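PDB 6XMY: 4-hydroxythreonine-4-phosphate dehydrogenase from Legionella pneumophila subsp. pneumophila, which probably catalyses the NAD-dependent oxidation of 4-(phosphooxy)-L-threonine, whose product loses carbon dioxide to give 3-amino-2-oxopropyl phosphate on the route to pyridoxine 5'-phosphate. Local coordinates for residues 167-170 and 171-175; 181-184 and 185-189; 188-191 and 192-196; 233-237 and 238-242. All coordinates share one frame; numbering follows the deposited sequence.

Interaction 1: residues 167-170 and 171-175. With ZN (zinc ion), chain K.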
loop_
_atom_site.group_PDB
_atom_site.type_symbol
_atom_site.label_atom_id
_atom_site.label_comp_id
_atom_site.label_asym_id
_atom_site.label_seq_id
_atom_site.Cartn_x
_atom_site.Cartn_y
_atom_site.Cartn_z
ATOM N N THR A 167 0.289 1.118 12.307
ATOM C CA THR A 167 1.145 0.844 11.162
ATOM C C THR A 167 2.599 0.972 11.584
ATOM O O THR A 167 3.132 0.070 12.262
ATOM C CB THR A 167 0.795 1.760 9.981
ATOM O OG1 THR A 167 1.022 3.124 10.357
ATOM C CG2 THR A 167 -0.647 1.576 9.563
ATOM N N HIS A 168 3.287 2.040 11.220
ATOM C CA HIS A 168 4.722 2.130 11.437
ATOM C C HIS A 168 4.950 2.893 12.740
ATOM O O HIS A 168 5.080 4.118 12.761
ATOM C CB HIS A 168 5.418 2.688 10.195
ATOM C CG HIS A 168 5.409 1.730 9.034
ATOM N ND1 HIS A 168 4.722 1.969 7.865
ATOM C CD2 HIS A 168 5.983 0.509 8.885
ATOM C CE1 HIS A 168 4.874 0.946 7.046
ATOM N NE2 HIS A 168 5.646 0.048 7.635
ATOM N N LEU A 169 4.955 2.142 13.844
ATOM C CA LEU A 169 5.272 2.596 15.189
ATOM C C LEU A 169 6.376 1.727 15.760
ATOM O O LEU A 169 6.413 0.520 15.501
ATOM C CB LEU A 169 4.077 2.421 16.132
ATOM C CG LEU A 169 2.864 3.312 15.952
ATOM C CD1 LEU A 169 1.823 2.885 16.948
ATOM C CD2 LEU A 169 3.242 4.773 16.159
ATOM N N PRO A 170 7.253 2.297 16.583
ATOM C CA PRO A 170 8.103 1.452 17.431
ATOM C C PRO A 170 7.215 0.596 18.315
ATOM O O PRO A 170 6.139 1.022 18.744
ATOM C CB PRO A 170 8.880 2.469 18.271
ATOM C CG PRO A 170 8.794 3.753 17.514
ATOM C CD PRO A 170 7.461 3.731 16.845
ATOM N N LEU A 171 7.655 -0.635 18.573
ATOM C CA LEU A 171 6.838 -1.529 19.384
ATOM C C LEU A 171 6.505 -0.928 20.749
ATOM O O LEU A 171 5.409 -1.159 21.271
ATOM C CB LEU A 171 7.530 -2.881 19.549
ATOM C CG LEU A 171 6.587 -3.993 20.008
ATOM C CD1 LEU A 171 5.751 -4.476 18.835
ATOM C CD2 LEU A 171 7.345 -5.134 20.652
ATOM N N ARG A 172 7.428 -0.156 21.339
ATOM C CA ARG A 172 7.172 0.488 22.629
ATOM C C ARG A 172 5.901 1.330 22.608
ATOM O O ARG A 172 5.237 1.475 23.640
ATOM C CB ARG A 172 8.343 1.399 23.017
ATOM C CG ARG A 172 9.590 0.703 23.528
ATOM C CD ARG A 172 10.653 1.662 24.084
ATOM N NE ARG A 172 11.768 0.928 24.697
ATOM C CZ ARG A 172 11.790 0.556 25.971
ATOM N NH1 ARG A 172 10.765 0.859 26.761
ATOM N NH2 ARG A 172 12.830 -0.111 26.457
ATOM N N MET A 173 5.559 1.918 21.459
ATOM C CA MET A 173 4.438 2.851 21.371
ATOM C C MET A 173 3.119 2.185 21.012
ATOM O O MET A 173 2.071 2.847 21.057
ATOM C CB MET A 173 4.752 3.938 20.340
ATOM C CG MET A 173 5.939 4.822 20.728
ATOM S SD MET A 173 6.284 6.115 19.533
ATOM C CE MET A 173 4.786 7.089 19.649
ATOM N N VAL A 174 3.140 0.907 20.652
ATOM C CA VAL A 174 1.915 0.248 20.197
ATOM C C VAL A 174 0.819 0.241 21.254
ATOM O O VAL A 174 -0.306 0.674 20.948
ATOM C CB VAL A 174 2.240 -1.131 19.597
ATOM C CG1 VAL A 174 0.971 -1.973 19.443
ATOM C CG2 VAL A 174 2.941 -0.964 18.255
ATOM N N PRO A 175 1.045 -0.237 22.479
ATOM C CA PRO A 175 -0.079 -0.309 23.425
ATOM C C PRO A 175 -0.743 1.029 23.703
ATOM O O PRO A 175 -1.977 1.105 23.709
ATOM C CB PRO A 175 0.561 -0.935 24.666
ATOM C CG PRO A 175 1.688 -1.775 24.094
ATOM C CD PRO A 175 2.252 -0.889 23.029
HETATM ZN ZN ZN K . 6.078 -2.013 6.721
HETATM O O HOH W 1 6.200 -0.603 4.982
HETATM O O HOH W 2 4.376 -2.056 5.971
#

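Interaction 2: residues 181-184 and 185-189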
loop_
_atom_site.group_PDB
_atom_site.type_symbol
_atom_site.label_atom_id
_atom_site.label_comp_id
_atom_site.label_asym_id
_atom_site.label_seq_id
_atom_site.Cartn_x
_atom_site.Cartn_y
_atom_site.Cartn_z
ATOM N N LEU A 181 -11.647 3.894 20.592
ATOM C CA LEU A 181 -12.088 4.727 19.476
ATOM C C LEU A 181 -11.295 4.440 18.210
ATOM O O LEU A 181 -11.862 4.399 17.115
ATOM C CB LEU A 181 -11.978 6.204 19.851
ATOM C CG LEU A 181 -13.154 6.787 20.629
ATOM C CD1 LEU A 181 -12.989 8.292 20.787
ATOM C CD2 LEU A 181 -14.457 6.468 19.912
ATOM N N LEU A 182 -9.982 4.235 18.333
ATOM C CA LEU A 182 -9.184 3.946 17.146
ATOM C C LEU A 182 -9.608 2.630 16.510
ATOM O O LEU A 182 -9.765 2.543 15.289
ATOM C CB LEU A 182 -7.691 3.923 17.482
ATOM C CG LEU A 182 -6.787 3.520 16.304
ATOM C CD1 LEU A 182 -6.826 4.558 15.188
ATOM C CD2 LEU A 182 -5.364 3.304 16.780
ATOM N N ILE A 183 -9.807 1.593 17.332
ATOM C CA ILE A 183 -10.241 0.297 16.811
ATOM C C ILE A 183 -11.573 0.437 16.091
ATOM O O ILE A 183 -11.766 -0.095 14.989
ATOM C CB ILE A 183 -10.325 -0.732 17.951
ATOM C CG1 ILE A 183 -8.931 -1.014 18.520
ATOM C CG2 ILE A 183 -10.971 -2.016 17.460
ATOM C CD1 ILE A 183 -8.977 -1.845 19.776
ATOM N N ILE A 184 -12.509 1.166 16.704
ATOM C CA ILE A 184 -13.815 1.390 16.086
ATOM C C ILE A 184 -13.668 2.075 14.731
ATOM O O ILE A 184 -14.257 1.647 13.732
ATOM C CB ILE A 184 -14.719 2.190 17.039
ATOM C CG1 ILE A 184 -15.087 1.335 18.257
ATOM C CG2 ILE A 184 -15.971 2.665 16.307
ATOM C CD1 ILE A 184 -15.542 2.144 19.446
ATOM N N LYS A 185 -12.879 3.149 14.678
ATOM C CA LYS A 185 -12.768 3.914 13.444
ATOM C C LYS A 185 -12.077 3.106 12.357
ATOM O O LYS A 185 -12.474 3.157 11.186
ATOM C CB LYS A 185 -12.022 5.215 13.718
ATOM C CG LYS A 185 -12.864 6.203 14.504
ATOM C CD LYS A 185 -12.053 7.401 14.947
ATOM C CE LYS A 185 -12.924 8.398 15.696
ATOM N NZ LYS A 185 -12.136 9.565 16.173
ATOM N N VAL A 186 -11.038 2.355 12.731
ATOM C CA VAL A 186 -10.350 1.497 11.772
ATOM C C VAL A 186 -11.302 0.449 11.215
ATOM O O VAL A 186 -11.376 0.229 9.997
ATOM C CB VAL A 186 -9.117 0.850 12.426
ATOM C CG1 VAL A 186 -8.641 -0.346 11.609
ATOM C CG2 VAL A 186 -8.016 1.883 12.579
ATOM N N ILE A 187 -12.024 -0.238 12.105
ATOM C CA ILE A 187 -12.891 -1.315 11.644
ATOM C C ILE A 187 -14.125 -0.777 10.909
ATOM O O ILE A 187 -14.601 -1.405 9.954
ATOM C CB ILE A 187 -13.199 -2.313 12.780
ATOM C CG1 ILE A 187 -11.884 -2.962 13.235
ATOM C CG2 ILE A 187 -14.180 -3.383 12.305
ATOM C CD1 ILE A 187 -12.033 -3.983 14.359
ATOM N N GLN A 188 -14.630 0.404 11.289
ATOM C CA GLN A 188 -15.691 1.028 10.494
ATOM C C GLN A 188 -15.220 1.266 9.062
ATOM O O GLN A 188 -15.932 0.953 8.100
ATOM C CB GLN A 188 -16.122 2.355 11.125
ATOM C CG GLN A 188 -17.057 2.239 12.323
ATOM C CD GLN A 188 -17.264 3.571 13.029
ATOM O OE1 GLN A 188 -16.525 4.534 12.804
ATOM N NE2 GLN A 188 -18.270 3.632 13.887
ATOM N N GLN A 189 -14.004 1.789 8.901
ATOM C CA GLN A 189 -13.485 2.023 7.560
ATOM C C GLN A 189 -13.281 0.711 6.813
ATOM O O GLN A 189 -13.639 0.600 5.634
ATOM C CB GLN A 189 -12.182 2.815 7.624
ATOM C CG GLN A 189 -11.593 3.090 6.251
ATOM C CD GLN A 189 -12.512 3.918 5.378
ATOM O OE1 GLN A 189 -12.849 5.047 5.724
ATOM N NE2 GLN A 189 -12.933 3.353 4.250
#

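Interaction 3: residues 188-191 and 192-196. With SO4 (sulfate ion), chain J.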
loop_
_atom_site.group_PDB
_atom_site.type_symbol
_atom_site.label_atom_id
_atom_site.label_comp_id
_atom_site.label_asym_id
_atom_site.label_seq_id
_atom_site.Cartn_x
_atom_site.Cartn_y
_atom_site.Cartn_z
ATOM N N GLN A 188 -14.630 0.404 11.289
ATOM C CA GLN A 188 -15.691 1.028 10.494
ATOM C C GLN A 188 -15.220 1.266 9.062
ATOM O O GLN A 188 -15.932 0.953 8.100
ATOM C CB GLN A 188 -16.122 2.355 11.125
ATOM C CG GLN A 188 -17.057 2.239 12.323
ATOM C CD GLN A 188 -17.264 3.571 13.029
ATOM O OE1 GLN A 188 -16.525 4.534 12.804
ATOM N NE2 GLN A 188 -18.270 3.632 13.887
ATOM N N GLN A 189 -14.004 1.789 8.901
ATOM C CA GLN A 189 -13.485 2.023 7.560
ATOM C C GLN A 189 -13.281 0.711 6.813
ATOM O O GLN A 189 -13.639 0.600 5.634
ATOM C CB GLN A 189 -12.182 2.815 7.624
ATOM C CG GLN A 189 -11.593 3.090 6.251
ATOM C CD GLN A 189 -12.512 3.918 5.378
ATOM O OE1 GLN A 189 -12.849 5.047 5.724
ATOM N NE2 GLN A 189 -12.933 3.353 4.250
ATOM N N LEU A 190 -12.700 -0.288 7.483
ATOM C CA LEU A 190 -12.508 -1.594 6.860
ATOM C C LEU A 190 -13.839 -2.176 6.394
ATOM O O LEU A 190 -13.963 -2.645 5.256
ATOM C CB LEU A 190 -11.831 -2.541 7.857
ATOM C CG LEU A 190 -11.694 -3.986 7.377
ATOM C CD1 LEU A 190 -10.861 -4.068 6.109
ATOM C CD2 LEU A 190 -11.098 -4.866 8.479
ATOM N N HIS A 191 -14.848 -2.157 7.268
ATOM C CA HIS A 191 -16.155 -2.699 6.914
ATOM C C HIS A 191 -16.736 -1.966 5.711
ATOM O O HIS A 191 -17.230 -2.592 4.762
ATOM C CB HIS A 191 -17.081 -2.588 8.129
ATOM C CG HIS A 191 -18.507 -2.939 7.848
ATOM N ND1 HIS A 191 -19.412 -2.020 7.368
ATOM C CD2 HIS A 191 -19.193 -4.097 8.003
ATOM C CE1 HIS A 191 -20.591 -2.598 7.224
ATOM N NE2 HIS A 191 -20.484 -3.860 7.597
ATOM N N HIS A 192 -16.661 -0.636 5.727
ATOM C CA HIS A 192 -17.210 0.153 4.629
ATOM C C HIS A 192 -16.530 -0.185 3.312
ATOM O O HIS A 192 -17.194 -0.344 2.281
ATOM C CB HIS A 192 -17.056 1.640 4.931
ATOM C CG HIS A 192 -17.562 2.526 3.836
ATOM N ND1 HIS A 192 -18.896 2.832 3.686
ATOM C CD2 HIS A 192 -16.914 3.153 2.827
ATOM C CE1 HIS A 192 -19.046 3.626 2.638
ATOM N NE2 HIS A 192 -17.860 3.832 2.098
ATOM N N SER A 193 -15.202 -0.296 3.327
ATOM C CA SER A 193 -14.475 -0.580 2.098
ATOM C C SER A 193 -14.763 -1.982 1.584
ATOM O O SER A 193 -14.921 -2.178 0.375
ATOM C CB SER A 193 -12.978 -0.385 2.317
ATOM O OG SER A 193 -12.684 0.984 2.547
ATOM N N LEU A 194 -14.804 -2.976 2.477
ATOM C CA LEU A 194 -15.109 -4.331 2.030
ATOM C C LEU A 194 -16.482 -4.391 1.376
ATOM O O LEU A 194 -16.662 -5.055 0.351
ATOM C CB LEU A 194 -15.032 -5.305 3.204
ATOM C CG LEU A 194 -13.646 -5.547 3.814
ATOM C CD1 LEU A 194 -13.749 -6.405 5.075
ATOM C CD2 LEU A 194 -12.720 -6.190 2.783
ATOM N N LYS A 195 -17.457 -3.686 1.948
ATOM C CA LYS A 195 -18.821 -3.735 1.430
ATOM C C LYS A 195 -18.946 -2.948 0.135
ATOM O O LYS A 195 -19.522 -3.433 -0.846
ATOM C CB LYS A 195 -19.775 -3.189 2.489
ATOM C CG LYS A 195 -21.247 -3.183 2.100
ATOM C CD LYS A 195 -22.086 -2.796 3.304
ATOM C CE LYS A 195 -23.568 -2.859 3.017
ATOM N NZ LYS A 195 -24.331 -2.524 4.249
ATOM N N HIS A 196 -18.422 -1.728 0.117
ATOM C CA HIS A 196 -18.681 -0.811 -0.984
ATOM C C HIS A 196 -17.680 -0.938 -2.118
ATOM O O HIS A 196 -18.027 -0.663 -3.273
ATOM C CB HIS A 196 -18.726 0.622 -0.455
ATOM C CG HIS A 196 -19.957 0.921 0.341
ATOM N ND1 HIS A 196 -21.096 1.447 -0.229
ATOM C CD2 HIS A 196 -20.242 0.741 1.653
ATOM C CE1 HIS A 196 -22.024 1.594 0.700
ATOM N NE2 HIS A 196 -21.533 1.172 1.850
HETATM S S SO4 J . -21.669 0.962 5.320
HETATM O O1 SO4 J . -20.893 2.198 5.362
HETATM O O2 SO4 J . -20.804 -0.140 4.915
HETATM O O3 SO4 J . -22.762 1.099 4.361
HETATM O O4 SO4 J . -22.217 0.692 6.647
#

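Interaction 4: residues 233-237 and 238-242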
loop_
_atom_site.group_PDB
_atom_site.type_symbol
_atom_site.label_atom_id
_atom_site.label_comp_id
_atom_site.label_asym_id
_atom_site.label_seq_id
_atom_site.Cartn_x
_atom_site.Cartn_y
_atom_site.Cartn_z
ATOM N N ASN A 233 -17.533 -4.860 21.133
ATOM C CA ASN A 233 -18.941 -4.804 21.517
ATOM C C ASN A 233 -19.645 -3.621 20.864
ATOM O O ASN A 233 -20.780 -3.751 20.382
ATOM C CB ASN A 233 -19.070 -4.708 23.036
ATOM C CG ASN A 233 -18.723 -6.002 23.732
ATOM O OD1 ASN A 233 -18.699 -7.066 23.113
ATOM N ND2 ASN A 233 -18.467 -5.923 25.033
ATOM N N THR A 234 -18.989 -2.456 20.841
ATOM C CA THR A 234 -19.570 -1.288 20.185
ATOM C C THR A 234 -19.790 -1.562 18.707
ATOM O O THR A 234 -20.860 -1.267 18.159
ATOM C CB THR A 234 -18.652 -0.082 20.384
ATOM O OG1 THR A 234 -18.594 0.245 21.779
ATOM C CG2 THR A 234 -19.156 1.126 19.604
ATOM N N LEU A 235 -18.790 -2.149 18.046
ATOM C CA LEU A 235 -18.916 -2.464 16.625
ATOM C C LEU A 235 -20.042 -3.458 16.364
ATOM O O LEU A 235 -20.814 -3.292 15.411
ATOM C CB LEU A 235 -17.584 -2.995 16.100
ATOM C CG LEU A 235 -16.522 -1.907 15.976
ATOM C CD1 LEU A 235 -15.141 -2.538 15.968
ATOM C CD2 LEU A 235 -16.720 -1.098 14.715
ATOM N N LYS A 236 -20.152 -4.499 17.196
ATOM C CA LYS A 236 -21.255 -5.446 17.057
ATOM C C LYS A 236 -22.602 -4.745 17.158
ATOM O O LYS A 236 -23.528 -5.054 16.401
ATOM C CB LYS A 236 -21.150 -6.539 18.125
ATOM C CG LYS A 236 -20.076 -7.574 17.857
ATOM C CD LYS A 236 -19.905 -8.484 19.077
ATOM C CE LYS A 236 -18.809 -9.520 18.879
ATOM N NZ LYS A 236 -18.473 -10.228 20.155
ATOM N N ASN A 237 -22.731 -3.799 18.087
ATOM C CA ASN A 237 -23.994 -3.085 18.233
ATOM C C ASN A 237 -24.212 -2.031 17.155
ATOM O O ASN A 237 -25.311 -1.471 17.072
ATOM C CB ASN A 237 -24.124 -2.488 19.634
ATOM C CG ASN A 237 -24.406 -3.541 20.680
ATOM O OD1 ASN A 237 -24.679 -4.694 20.348
ATOM N ND2 ASN A 237 -24.344 -3.155 21.946
ATOM N N GLN A 238 -23.200 -1.747 16.337
ATOM C CA GLN A 238 -23.392 -1.019 15.091
ATOM C C GLN A 238 -23.681 -1.951 13.923
ATOM O O GLN A 238 -23.853 -1.477 12.794
ATOM C CB GLN A 238 -22.162 -0.157 14.782
ATOM C CG GLN A 238 -21.893 0.895 15.837
ATOM C CD GLN A 238 -20.620 1.653 15.583
ATOM O OE1 GLN A 238 -19.941 1.420 14.586
ATOM N NE2 GLN A 238 -20.286 2.572 16.481
ATOM N N GLY A 239 -23.746 -3.259 14.171
ATOM C CA GLY A 239 -24.031 -4.221 13.125
ATOM C C GLY A 239 -22.840 -4.670 12.317
ATOM O O GLY A 239 -23.011 -5.223 11.226
ATOM N N ILE A 240 -21.627 -4.450 12.814
ATOM C CA ILE A 240 -20.414 -4.877 12.131
ATOM C C ILE A 240 -19.979 -6.204 12.741
ATOM O O ILE A 240 -19.769 -6.303 13.955
ATOM C CB ILE A 240 -19.329 -3.797 12.221
ATOM C CG1 ILE A 240 -19.785 -2.538 11.465
ATOM C CG2 ILE A 240 -18.019 -4.310 11.642
ATOM C CD1 ILE A 240 -18.899 -1.323 11.687
ATOM N N ASP A 241 -19.883 -7.234 11.899
ATOM C CA ASP A 241 -19.771 -8.626 12.347
ATOM C C ASP A 241 -18.310 -8.960 12.650
ATOM O O ASP A 241 -17.602 -9.578 11.855
ATOM C CB ASP A 241 -20.362 -9.541 11.281
ATOM C CG ASP A 241 -20.618 -10.947 11.772
ATOM O OD1 ASP A 241 -20.365 -11.245 12.957
ATOM O OD2 ASP A 241 -21.088 -11.760 10.951
ATOM N N VAL A 242 -17.863 -8.555 13.846
ATOM C CA VAL A 242 -16.510 -8.822 14.327
ATOM C C VAL A 242 -16.508 -10.025 15.260
ATOM O O VAL A 242 -17.465 -10.286 15.999
ATOM C CB VAL A 242 -15.881 -7.601 15.037
ATOM C CG1 VAL A 242 -15.475 -6.521 14.021
ATOM C CG2 VAL A 242 -16.832 -7.048 16.101
#

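Interaction 1: residues 167-170 and 171-175
Pro170 ends an extended loop, and from Leu171 to Met173 the chain adopts helical backbone angles that lead into the short, weakly bonded helix 174-177. Met173 N closes this turn by donating to Pro170 O at 2.9 Å. Because the chain curls back over the carbonyl within three residues, the donor stands 51° out of the carbonyl plane. The side chains of the same two residues run alongside each other: with CG of Met173 beside its own backbone N (chi1 -64°), the thioether SD comes to 3.8 Å from Pro170 CD, at the proline ring. Leu169 covers the next part of the turn. Its CB meets Val174 CG2 at 4.2 Å, and its CD1 lies 4.1 Å from Met173 O. Val174 is buried, and its side chain also touches Leu210 and Tyr267. Two residues before Pro170, His168 turns its NE2 to a zinc ion 2.3 Å away, which also binds two waters and His268 of the same chain. The bond from Met173 N, backed by one from Val174 N to Leu171 O, and loose apolar contacts thus shape a surface turn just downstream of a metal ligand, while the polar chemistry of the imidazole is directed at the zinc.

Interaction 2: residues 181-184 and 185-189
Lys185 N, Val186 N, Ile187 N and Gln188 N each donate to the carbonyl oxygen four residues back, so every acceptor from Leu181 to Ile184 is satisfied within the helix. The bonds are even: Lys185 N lies 2.9 Å from Leu181 O, and Gln188 N lies 2.8 Å from Ile184 O. The same pattern carries on as Gln189 N bonds to Lys185 O, while Leu182 N, at the start of the helix, is taken by the hydroxyl of Ser179. Polar side chains find partners beyond this turn. The methylenes of Lys185 run fully extended past the backbone, CG lying 3.3 Å from Leu181 O, and carry NZ to a salt bridge with Glu149. Gln188 extends alongside Ile184, where its NE2 is 3.5 Å from Ile184 CG2, a contact of an amide with a methyl that satisfies no polar atom. That NE2 is instead hydrogen-bonded to Gln238 OE1. The apolar pairs lie one turn apart as well. Leu182 CD1 touches Val186 CG2 at 3.9 Å, the two side chains meeting at a slant. Ile183 and Ile187 point the same way, with Ile183 CG2 at 3.8 Å from Ile187 CD1; with Ile183 CG1 beside the backbone N (chi1 -66°), CG2 is anti to that N and turned toward the following turn. Ile183 also packs on Ile228 and Ala231 of helix 223-237, and Ile187 on Ile205 and Val207 of strand 204-208. This is the pattern of an amphipathic alpha-helix in an alpha/beta domain, its apolar side laid on strands and a neighbouring helix.

Interaction 3: residues 188-191 and 192-196
Gln188 to His191 and His192 to His196 are consecutive turns of one alpha-helix, in which His192 N, Ser193 N, Leu194 N and Lys195 N bond to the carbonyls four residues earlier. Gln189 adds a side-chain bond over the same spacing. Bent at chi2 (61°), its chain carries NE2 forward along the helix to Ser193 OG at 2.9 Å, and the hydroxyl oxygen lies in the plane of the amide. On the buried side, the side chains of Leu190 and Leu194 pass at a slant, Leu190 CD1 lying 3.9 Å from Leu194 CD1, and both rest on Ala262 of strand 262-265. Another flank gathers His191, His192, Lys195 and His196 round a sulfate ion. His192 ND1 donates to sulfate O1 at 2.7 Å, the oxygen lying in the ring plane at the edge, and His196 NE2 donates to sulfate O3 at 2.8 Å in a nearly straight bond of 175°. The two imidazoles partly overlap: His192 CE1 sits 3.2 Å above the plane of the His196 ring, offset toward its rim. Sulfate O2 is approached, among others, by His191 CE1 and Lys195 CD, both at 3.4 Å. The anion would tend to favour protonated imidazoles here. It probably came from the crystallisation liquor, so the cluster is a basic helix flank that holds a sulfate in this crystal, built on the i, i+4 spacing of an alpha-helix.

Interaction 4: residues 233-237 and 238-242
Leu235 O is gripped by two amides from the loop after its helix: Ile240 N donates to it at 3.0 Å with an N-H...O angle of 162°, and Gln238 N adds a weak bond. The same Gln238 N is shared weakly with Thr234 O. Gly239 N donates to Lys236 O at 2.9 Å, steeply above that carbonyl plane. Together the bonds from Ile240 and Gly239 make a Schellman motif, the C-terminal cap of helix 223-237, with Gly239 at the positive phi (85°) that reverses the chain. The strand it opens into, 241-246, runs parallel to strand 204-208. Beneath the cap, Leu235 CD2 meets Ile240 CD1 at 3.7 Å, the side chains slanting across each other, and Leu235 CB touches Val242 CG2. With CG1 of Val242 anti to its carbonyl carbon (chi1 -74°), CG2 lies between the backbone N and that carbon, the crowded position, and from there also meets Lys236 CG at 3.7 Å. The extended lysine chain carries on past the strand backbone, so that CE comes to 3.3 Å from Val242 O, while Lys236 CA makes a CA-H...O contact with Ile240 O. Gln238 lies alongside Thr234, its NE2 3.6 Å from Thr234 CG2, and the polar partner of its OE1 is Gln188 of helix 180-197.

Interactions 2 and 3 are consecutive turns of helix 180-197, sharing Gln188 and Gln189, whereas interaction 4 closes the helix packed beside it. All three are partly buried. Interaction 4 touches both others: Ile187 packs on Leu235 and Val242, His191 meets Ile240, and one polar pair joins the two elements. Interaction 1 stands apart as a surface contact next to the zinc, its centre about 17 Å from that of interaction 2. Chemistry follows place. Regular helix bonds and aliphatic packing dominate interaction 2; interaction 3 adds a sulfate-holding flank; interactions 1 and 4, at opposite kinds of helix end, rely on irregular backbone bonds at turns.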